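DUF5618 domain-containing protein (Dyadobacter fermentans, PDB 3MFN) is of unknown function, a mostly helical DUF5618-family protein whose crystal assembly contains two copies of the chain. Local coordinates at residues A[70-81]-A[113-124]. Residues are numbered along the deposited sequence; the frame is centred on the assembly and turned at random.
Sequences GHTAYSGVLFAL and FVSVYEQLHLVM
The Tyr74 ring lies between His121 CB on one face, 3.7 Å from the ring centroid and 5° off the normal (a CH-pi contact), and Leu78 CG of its own helix on the opposite face; Val116 CG1 meets its edge. The Tyr74 side chain sits as a knob among Phe113, Val116, Tyr117 and His121, knobs-into-holes packing in a mostly helical bundle; segments 70-81 and 113-124, on helices 63-85 and 107-126, run roughly antiparallel, their axes at 147° and 8.0 Å at closest approach. With CG anti to the backbone N (chi1 -174°), the ring reaches across until OH comes 3.6 Å from Tyr117 CD1, at that ring's edge, which places Tyr117 in the hole. Phe113 is the reciprocal knob: Val77 CG1 and Leu78 CD2 meet its ring edge, while Leu81 CD1 approaches Phe113 CE1 obliquely at 3.6 Å. Where Gly70 faces Leu120 and Met124 (a selenomethionine) the backbones come close, Gly70 CA to Leu120 CA being 4.8 Å. Helices 34-52 and 132-153 pack against Ala73. No direct hydrogen bond joins the two segments; instead one water bridges them, 2.9 Å from His71 ND1 and, in the plane of the His121 ring, 2.7 Å from His121 ND1.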
loop_
_atom_site.group_PDB
_atom_site.type_symbol
_atom_site.label_atom_id
_atom_site.label_comp_id
_atom_site.label_asym_id
_atom_site.label_seq_id
_atom_site.Cartn_x
_atom_site.Cartn_y
_atom_site.Cartn_z
ATOM N N GLY A 70 11.163 -6.125 0.182
ATOM C CA GLY A 70 10.019 -6.279 -0.665
ATOM C C GLY A 70 10.200 -7.228 -1.818
ATOM O O GLY A 70 9.290 -8.026 -2.139
ATOM N N HIS A 71 11.317 -7.080 -2.525
ATOM C CA HIS A 71 11.588 -7.902 -3.676
ATOM C C HIS A 71 11.700 -9.386 -3.270
ATOM O O HIS A 71 11.055 -10.293 -3.897
ATOM C CB HIS A 71 12.874 -7.463 -4.355
ATOM C CG HIS A 71 13.204 -8.288 -5.530
ATOM N ND1 HIS A 71 12.430 -8.270 -6.669
ATOM C CD2 HIS A 71 14.129 -9.266 -5.703
ATOM C CE1 HIS A 71 12.899 -9.166 -7.517
ATOM N NE2 HIS A 71 13.967 -9.742 -6.971
ATOM N N THR A 72 12.405 -9.621 -2.165
ATOM C CA THR A 72 12.598 -10.948 -1.660
ATOM C C THR A 72 11.254 -11.606 -1.246
ATOM O O THR A 72 10.956 -12.794 -1.649
ATOM C CB THR A 72 13.587 -10.932 -0.477
ATOM O OG1 THR A 72 14.800 -10.373 -0.918
ATOM C CG2 THR A 72 13.904 -12.352 0.052
ATOM N N ALA A 73 10.455 -10.885 -0.457
ATOM C CA ALA A 73 9.120 -11.399 -0.080
ATOM C C ALA A 73 8.240 -11.690 -1.292
ATOM O O ALA A 73 7.660 -12.759 -1.385
ATOM C CB ALA A 73 8.396 -10.432 0.875
ATOM N N TYR A 74 8.140 -10.752 -2.221
ATOM C CA TYR A 74 7.411 -10.930 -3.434
ATOM C C TYR A 74 7.933 -12.100 -4.285
ATOM O O TYR A 74 7.111 -12.898 -4.774
ATOM C CB TYR A 74 7.416 -9.673 -4.271
ATOM C CG TYR A 74 6.533 -9.760 -5.514
ATOM C CD1 TYR A 74 5.162 -9.885 -5.389
ATOM C CD2 TYR A 74 7.077 -9.697 -6.801
ATOM C CE1 TYR A 74 4.360 -9.948 -6.495
ATOM C CE2 TYR A 74 6.275 -9.718 -7.918
ATOM C CZ TYR A 74 4.921 -9.866 -7.748
ATOM O OH TYR A 74 4.130 -9.953 -8.818
ATOM N N SER A 75 9.251 -12.255 -4.406
ATOM C CA SER A 75 9.863 -13.356 -5.163
ATOM C C SER A 75 9.507 -14.695 -4.484
ATOM O O SER A 75 9.327 -15.721 -5.151
ATOM C CB SER A 75 11.389 -13.160 -5.223
ATOM O OG SER A 75 11.684 -11.975 -5.961
ATOM N N GLY A 76 9.371 -14.673 -3.162
ATOM C CA GLY A 76 8.897 -15.858 -2.432
ATOM C C GLY A 76 7.536 -16.317 -2.882
ATOM O O GLY A 76 7.308 -17.495 -3.189
ATOM N N VAL A 77 6.591 -15.373 -2.905
ATOM C CA VAL A 77 5.260 -15.631 -3.363
ATOM C C VAL A 77 5.293 -16.167 -4.799
ATOM O O VAL A 77 4.622 -17.182 -5.115
ATOM C CB VAL A 77 4.370 -14.359 -3.275
ATOM C CG1 VAL A 77 2.934 -14.626 -3.890
ATOM C CG2 VAL A 77 4.329 -13.854 -1.889
ATOM N N LEU A 78 5.979 -15.476 -5.697
ATOM C CA LEU A 78 6.121 -15.977 -7.075
ATOM C C LEU A 78 6.706 -17.387 -7.160
ATOM O O LEU A 78 6.256 -18.199 -7.947
ATOM C CB LEU A 78 6.925 -15.009 -7.958
ATOM C CG LEU A 78 6.359 -13.589 -8.130
ATOM C CD1 LEU A 78 7.006 -12.838 -9.294
ATOM C CD2 LEU A 78 4.760 -13.546 -8.275
ATOM N N PHE A 79 7.682 -17.701 -6.301
ATOM C CA PHE A 79 8.269 -19.017 -6.263
ATOM C C PHE A 79 7.215 -20.119 -5.986
ATOM O O PHE A 79 7.108 -21.111 -6.743
ATOM C CB PHE A 79 9.412 -19.029 -5.251
ATOM C CG PHE A 79 10.310 -20.226 -5.378
ATOM C CD1 PHE A 79 9.955 -21.437 -4.805
ATOM C CD2 PHE A 79 11.503 -20.138 -6.078
ATOM C CE1 PHE A 79 10.784 -22.556 -4.939
ATOM C CE2 PHE A 79 12.354 -21.235 -6.208
ATOM C CZ PHE A 79 11.980 -22.465 -5.657
ATOM N N ALA A 80 6.381 -19.922 -4.965
ATOM C CA ALA A 80 5.270 -20.828 -4.714
ATOM C C ALA A 80 4.353 -20.881 -5.930
ATOM O O ALA A 80 4.029 -21.965 -6.380
ATOM C CB ALA A 80 4.472 -20.432 -3.432
ATOM N N LEU A 81 3.965 -19.724 -6.481
ATOM C CA LEU A 81 3.085 -19.703 -7.653
ATOM C C LEU A 81 3.662 -20.390 -8.896
ATOM O O LEU A 81 2.940 -21.112 -9.599
ATOM C CB LEU A 81 2.590 -18.286 -7.980
ATOM C CG LEU A 81 1.717 -17.608 -6.880
ATOM C CD1 LEU A 81 1.382 -16.173 -7.212
ATOM C CD2 LEU A 81 0.411 -18.388 -6.617
ATOM N N PHE A 113 -3.633 -11.615 -3.998
ATOM C CA PHE A 113 -2.394 -11.506 -4.723
ATOM C C PHE A 113 -2.184 -10.082 -5.247
ATOM O O PHE A 113 -1.029 -9.580 -5.262
ATOM C CB PHE A 113 -2.356 -12.517 -5.933
ATOM C CG PHE A 113 -1.179 -12.330 -6.809
ATOM C CD1 PHE A 113 0.085 -12.734 -6.378
ATOM C CD2 PHE A 113 -1.281 -11.665 -7.991
ATOM C CE1 PHE A 113 1.165 -12.530 -7.153
ATOM C CE2 PHE A 113 -0.179 -11.453 -8.767
ATOM C CZ PHE A 113 1.038 -11.867 -8.353
ATOM N N VAL A 114 -3.247 -9.421 -5.695
ATOM C CA VAL A 114 -3.087 -8.062 -6.263
ATOM C C VAL A 114 -2.551 -7.106 -5.167
ATOM O O VAL A 114 -1.679 -6.222 -5.418
ATOM C CB VAL A 114 -4.417 -7.537 -6.907
ATOM C CG1 VAL A 114 -4.278 -6.025 -7.379
ATOM C CG2 VAL A 114 -4.790 -8.407 -8.131
ATOM N N SER A 115 -3.059 -7.300 -3.964
ATOM C CA SER A 115 -2.643 -6.544 -2.824
ATOM C C SER A 115 -1.183 -6.843 -2.494
ATOM O O SER A 115 -0.417 -5.912 -2.264
ATOM C CB SER A 115 -3.571 -6.833 -1.641
ATOM O OG SER A 115 -3.458 -5.850 -0.655
ATOM N N VAL A 116 -0.794 -8.130 -2.480
ATOM C CA VAL A 116 0.632 -8.467 -2.409
ATOM C C VAL A 116 1.502 -7.748 -3.438
ATOM O O VAL A 116 2.559 -7.170 -3.097
ATOM C CB VAL A 116 0.807 -9.952 -2.542
ATOM C CG1 VAL A 116 2.280 -10.318 -2.733
ATOM C CG2 VAL A 116 0.219 -10.659 -1.346
ATOM N N TYR A 117 1.062 -7.770 -4.699
ATOM C CA TYR A 117 1.722 -7.072 -5.776
ATOM C C TYR A 117 1.840 -5.588 -5.501
ATOM O O TYR A 117 2.947 -5.023 -5.562
ATOM C CB TYR A 117 1.021 -7.355 -7.080
ATOM C CG TYR A 117 1.434 -6.481 -8.246
ATOM C CD1 TYR A 117 2.559 -6.763 -9.009
ATOM C CD2 TYR A 117 0.658 -5.424 -8.625
ATOM C CE1 TYR A 117 2.894 -5.944 -10.091
ATOM C CE2 TYR A 117 0.993 -4.621 -9.664
ATOM C CZ TYR A 117 2.079 -4.882 -10.391
ATOM O OH TYR A 117 2.324 -4.026 -11.398
ATOM N N GLU A 118 0.740 -4.976 -5.057
ATOM C CA GLU A 118 0.746 -3.557 -4.733
ATOM C C GLU A 118 1.717 -3.255 -3.596
ATOM O O GLU A 118 2.539 -2.357 -3.728
ATOM C CB GLU A 118 -0.640 -3.037 -4.352
ATOM C CG GLU A 118 -1.636 -3.071 -5.524
ATOM C CD GLU A 118 -1.359 -2.073 -6.572
ATOM O OE1 GLU A 118 -0.842 -0.981 -6.289
ATOM O OE2 GLU A 118 -1.734 -2.344 -7.714
ATOM N N GLN A 119 1.597 -3.998 -2.511
ATOM C CA GLN A 119 2.314 -3.672 -1.307
ATOM C C GLN A 119 3.759 -4.087 -1.313
ATOM O O GLN A 119 4.617 -3.357 -0.780
ATOM C CB GLN A 119 1.613 -4.264 -0.075
ATOM C CG GLN A 119 0.180 -3.685 0.262
ATOM C CD GLN A 119 0.107 -2.206 0.207
ATOM O OE1 GLN A 119 1.042 -1.532 0.609
ATOM N NE2 GLN A 119 -0.992 -1.662 -0.367
ATOM N N LEU A 120 4.035 -5.293 -1.816
ATOM C CA LEU A 120 5.401 -5.809 -1.747
ATOM C C LEU A 120 6.202 -5.470 -2.977
ATOM O O LEU A 120 7.381 -5.090 -2.882
ATOM C CB LEU A 120 5.427 -7.298 -1.485
ATOM C CG LEU A 120 5.203 -7.956 -0.119
ATOM C CD1 LEU A 120 4.326 -7.224 0.890
ATOM C CD2 LEU A 120 4.786 -9.426 -0.277
ATOM N N HIS A 121 5.601 -5.608 -4.153
ATOM C CA HIS A 121 6.303 -5.331 -5.381
ATOM C C HIS A 121 6.374 -3.821 -5.700
ATOM O O HIS A 121 7.434 -3.304 -6.050
ATOM C CB HIS A 121 5.701 -6.097 -6.566
ATOM C CG HIS A 121 6.363 -5.776 -7.867
ATOM N ND1 HIS A 121 7.673 -6.161 -8.149
ATOM C CD2 HIS A 121 5.940 -5.043 -8.943
ATOM C CE1 HIS A 121 8.004 -5.702 -9.357
ATOM N NE2 HIS A 121 6.987 -4.992 -9.845
ATOM N N LEU A 122 5.256 -3.091 -5.617
ATOM C CA LEU A 122 5.282 -1.662 -5.997
ATOM C C LEU A 122 5.721 -0.755 -4.861
ATOM O O LEU A 122 6.743 -0.034 -4.996
ATOM C CB LEU A 122 3.956 -1.200 -6.566
ATOM C CG LEU A 122 3.517 -1.918 -7.879
ATOM C CD1 LEU A 122 2.011 -1.558 -8.334
ATOM C CD2 LEU A 122 4.561 -1.725 -9.095
ATOM N N VAL A 123 4.987 -0.775 -3.750
ATOM C CA VAL A 123 5.281 0.156 -2.666
ATOM C C VAL A 123 6.670 -0.076 -1.995
ATOM O O VAL A 123 7.448 0.887 -1.762
ATOM C CB VAL A 123 4.132 0.136 -1.597
ATOM C CG1 VAL A 123 4.509 0.996 -0.386
ATOM C CG2 VAL A 123 2.742 0.607 -2.265
HETATM N N MSE A 124 6.940 -1.317 -1.645
HETATM C CA MSE A 124 8.235 -1.670 -0.994
HETATM C C MSE A 124 9.287 -1.871 -2.070
HETATM O O MSE A 124 10.235 -1.121 -2.149
HETATM C CB MSE A 124 8.095 -2.973 -0.197
HETATM C CG MSE A 124 7.245 -2.819 1.012
HETATM SE SE MSE A 124 7.074 -4.506 1.909
HETATM C CE MSE A 124 8.800 -4.475 2.754
HETATM O O HOH W 1 9.756 -7.256 -6.862
#